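Local coordinates for protein fusarinine C esterase sidJ (Aspergillus fumigatus, PDB 6GUP) that hydrolyses the ester bonds of the siderophore fusarinine C, giving fusarinine and iron, but leaves triacetylfusarinine C uncut, at residues Ala56-Ala59 and His60-Pro64; Ser288-Ala291 and Trp292-Lys295. One frame throughout, in Å; residues are numbered along the deposited sequence.

Contact 1. Residues Ala56-Ala59 and His60-Pro64; sequences ADLA and HALQP
Leu58 and Leu62, one helical turn apart, make the tight half of this contact. Their side chains lie obliquely across one another on the buried flank of the helix, and the methyls CD1 of Leu58 and CD1 of Leu62 meet at 3.9 Å. The two residues get there by different torsions: in Leu58, CG is anti to the backbone N (chi1 180°), whereas in Leu62 it is anti to the carbonyl carbon (chi1 -62°), which draws CG of Leu62 in to 3.2 Å from O of Leu58. That same carbonyl oxygen accepts a hydrogen bond from the amide N of Leu62 (2.9 Å), so a single acceptor is packed by the leucine's branch point as well as by its backbone. Two more i to i+4 hydrogen bonds precede it, His60 N to Ala56 O and Ala61 N to Asp57 O, each 3.0 Å.

This short helix, 55-61, is the crossover of a beta-alpha-beta unit between strands 37-42 and 67-72 of the alpha/beta-hydrolase sheet. Leu58 and Leu62 both rest on Leu69 of the second strand, while helix 335-353 covers them with Val345, Leu346 and Leu349. Ala61 touches Val342 of that helix and sets its CB 3.4 Å from O of Asp57, whose carboxylate reaches past this turn to a salt bridge with Arg338.

The solvent side is looser. His60 sets its CB 3.5 Å from O of Ala56, but its imidazole swings outward, and NE2 of Gln63 lies in the ring plane at its edge. Gln63 brings CG to 3.6 Å from O of Ala59 as the chain leaves the helix, and its own carbonyl oxygen accepts a hydrogen bond from Lys35.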
# COMPACT_ATOMS: atom_id res chain seq x y z
N ALA A 56 16.62 -0.84 7.39
CA ALA A 56 17.51 -1.96 7.11
C ALA A 56 18.58 -2.12 8.18
O ALA A 56 18.84 -3.23 8.64
CB ALA A 56 18.16 -1.79 5.74
N ASP A 57 19.20 -1.00 8.58
CA ASP A 57 20.21 -0.99 9.65
C ASP A 57 19.62 -1.40 11.00
O ASP A 57 20.29 -2.07 11.78
CB ASP A 57 20.87 0.39 9.76
CG ASP A 57 21.72 0.75 8.54
OD1 ASP A 57 21.95 -0.12 7.67
OD2 ASP A 57 22.15 1.92 8.45
N LEU A 58 18.39 -0.97 11.27
CA LEU A 58 17.68 -1.36 12.50
C LEU A 58 17.40 -2.86 12.53
O LEU A 58 17.65 -3.51 13.55
CB LEU A 58 16.37 -0.56 12.64
CG LEU A 58 15.48 -0.83 13.86
CD1 LEU A 58 16.24 -0.68 15.17
CD2 LEU A 58 14.27 0.10 13.84
N ALA A 59 16.88 -3.40 11.43
CA ALA A 59 16.64 -4.85 11.30
C ALA A 59 17.93 -5.66 11.46
O ALA A 59 17.92 -6.71 12.12
CB ALA A 59 15.98 -5.16 9.96
N HIS A 60 19.02 -5.19 10.86
CA HIS A 60 20.34 -5.81 11.00
C HIS A 60 20.83 -5.80 12.46
O HIS A 60 21.40 -6.78 12.93
CB HIS A 60 21.36 -5.11 10.10
CG HIS A 60 22.74 -5.70 10.15
ND1 HIS A 60 22.98 -7.04 9.91
CD2 HIS A 60 23.94 -5.14 10.40
CE1 HIS A 60 24.27 -7.27 10.02
NE2 HIS A 60 24.88 -6.14 10.32
N ALA A 61 20.60 -4.68 13.16
CA ALA A 61 20.99 -4.54 14.57
C ALA A 61 20.14 -5.38 15.53
O ALA A 61 20.64 -5.82 16.57
CB ALA A 61 20.95 -3.08 14.98
N LEU A 62 18.87 -5.60 15.19
CA LEU A 62 17.96 -6.42 16.01
C LEU A 62 18.08 -7.94 15.79
O LEU A 62 17.39 -8.71 16.47
CB LEU A 62 16.50 -5.98 15.80
CG LEU A 62 16.12 -4.55 16.19
CD1 LEU A 62 14.71 -4.24 15.72
CD2 LEU A 62 16.24 -4.32 17.69
N GLN A 63 18.94 -8.38 14.86
CA GLN A 63 19.18 -9.82 14.62
C GLN A 63 19.62 -10.62 15.86
O GLN A 63 19.00 -11.65 16.16
CB GLN A 63 20.20 -10.03 13.48
CG GLN A 63 19.60 -9.92 12.08
CD GLN A 63 20.64 -10.03 10.98
OE1 GLN A 63 21.76 -10.51 11.19
NE2 GLN A 63 20.28 -9.59 9.78
N PRO A 64 20.66 -10.17 16.59
CA PRO A 64 21.06 -10.87 17.83
C PRO A 64 20.09 -10.77 19.02
O PRO A 64 20.21 -11.56 19.96
CB PRO A 64 22.40 -10.21 18.19
CG PRO A 64 22.37 -8.88 17.52
CD PRO A 64 21.64 -9.12 16.23

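Contact 2. Residues Ser288-Ala291 and Trp292-Lys295; sequences SVPA and WVDK
Trp292 lays one face of its indole on Pro290: CB of the proline stands 3.3 Å from the centroid of the six-membered ring, only 10° off its normal, a CH-pi contact, with CG of Pro290 3.6 Å from CZ2 of Trp292. The indole folds back this way because chi1 (68°) places CG between the backbone N and the carbonyl carbon. Val293 closes a type I beta turn: its N gives a hydrogen bond to O of Pro290 (3.1 Å). Its CB lies 3.9 Å from CG1 of Val289, the two valines crossing at about a right angle, and a water bridges O of Pro290 and O of Val293. Asp294 is the N-cap of the next helix. From Lys295 an extended side chain runs back past Val289, CE of Lys295 4.1 Å from CG1 of Val289, and a second water links NZ to O of Val289; NZ also donates hydrogen bonds to O of Ser283 and O of Gly284.

The loop joins strand 278-283 to helix 295-307, just after Asp286 of a probable Ser-His-Asp triad, with helix 168-178 against Pro290 and Ala291 through Trp174 and against Val293 through Glu170.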
# COMPACT_ATOMS: atom_id res chain seq x y z
N SER A 288 13.28 20.00 7.54
CA SER A 288 11.85 20.34 7.56
C SER A 288 11.46 21.31 8.68
O SER A 288 10.40 21.93 8.60
CB SER A 288 11.00 19.08 7.69
OG SER A 288 11.24 18.19 6.61
N VAL A 289 12.30 21.44 9.71
CA VAL A 289 11.99 22.28 10.86
C VAL A 289 12.58 23.67 10.64
O VAL A 289 13.77 23.79 10.34
CB VAL A 289 12.54 21.66 12.16
CG1 VAL A 289 12.21 22.53 13.37
CG2 VAL A 289 11.98 20.26 12.35
N PRO A 290 11.75 24.74 10.78
CA PRO A 290 12.28 26.10 10.60
C PRO A 290 13.38 26.46 11.60
O PRO A 290 13.36 25.99 12.74
CB PRO A 290 11.06 27.01 10.80
CG PRO A 290 9.86 26.13 10.79
CD PRO A 290 10.30 24.72 11.02
N ALA A 291 14.31 27.31 11.16
CA ALA A 291 15.40 27.78 12.02
C ALA A 291 14.92 28.68 13.16
O ALA A 291 15.61 28.81 14.17
CB ALA A 291 16.45 28.51 11.18
N TRP A 292 13.74 29.29 13.01
CA TRP A 292 13.11 30.06 14.09
C TRP A 292 12.52 29.21 15.23
O TRP A 292 12.19 29.75 16.29
CB TRP A 292 12.06 31.06 13.55
CG TRP A 292 10.81 30.47 12.94
CD1 TRP A 292 9.72 29.97 13.61
CD2 TRP A 292 10.50 30.36 11.55
NE1 TRP A 292 8.77 29.54 12.72
CE2 TRP A 292 9.21 29.77 11.45
CE3 TRP A 292 11.18 30.69 10.37
CZ2 TRP A 292 8.60 29.50 10.21
CZ3 TRP A 292 10.57 30.43 9.14
CH2 TRP A 292 9.29 29.84 9.08
N VAL A 293 12.39 27.89 15.03
CA VAL A 293 11.92 26.97 16.07
C VAL A 293 13.09 26.55 16.97
O VAL A 293 14.10 26.04 16.48
CB VAL A 293 11.27 25.70 15.45
CG1 VAL A 293 10.80 24.74 16.54
CG2 VAL A 293 10.10 26.08 14.55
N ASP A 294 12.93 26.77 18.28
CA ASP A 294 13.86 26.25 19.28
C ASP A 294 13.45 24.80 19.59
O ASP A 294 12.43 24.57 20.24
CB ASP A 294 13.84 27.12 20.54
CG ASP A 294 15.03 26.87 21.47
OD1 ASP A 294 15.58 25.74 21.48
OD2 ASP A 294 15.40 27.80 22.21
N LYS A 295 14.25 23.85 19.12
CA LYS A 295 13.96 22.42 19.29
C LYS A 295 14.06 21.95 20.75
O LYS A 295 13.34 21.05 21.17
CB LYS A 295 14.89 21.56 18.43
CG LYS A 295 14.75 21.79 16.93
CD LYS A 295 15.75 20.94 16.17
CE LYS A 295 15.87 21.38 14.72
NZ LYS A 295 16.97 20.64 14.03
O HOH W 1 16.44 22.61 11.68
O HOH W 2 15.39 24.91 14.38

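From the N terminus, the chain first passes through contact 1 at 56-64, where the end of helix 55-61 turns toward strand 67-72, close to the C-terminal helix 335-353. Much later, past strands 117-122 and 159-163, strand 278-283 leads into contact 2 at 288-295, a tight turn ahead of helix 295-307. Each contact closes within its own few residues, so the two follow in series, neither nesting nor crossing. The centres of contacts 1 and 2 lie about 31 Å apart. Contact 1 lies within the helix linking strands 37-42 and 67-72, between the sheet and helix 335-353; contact 2 lies in the loop beside the probable catalytic triad, next to helix 168-178.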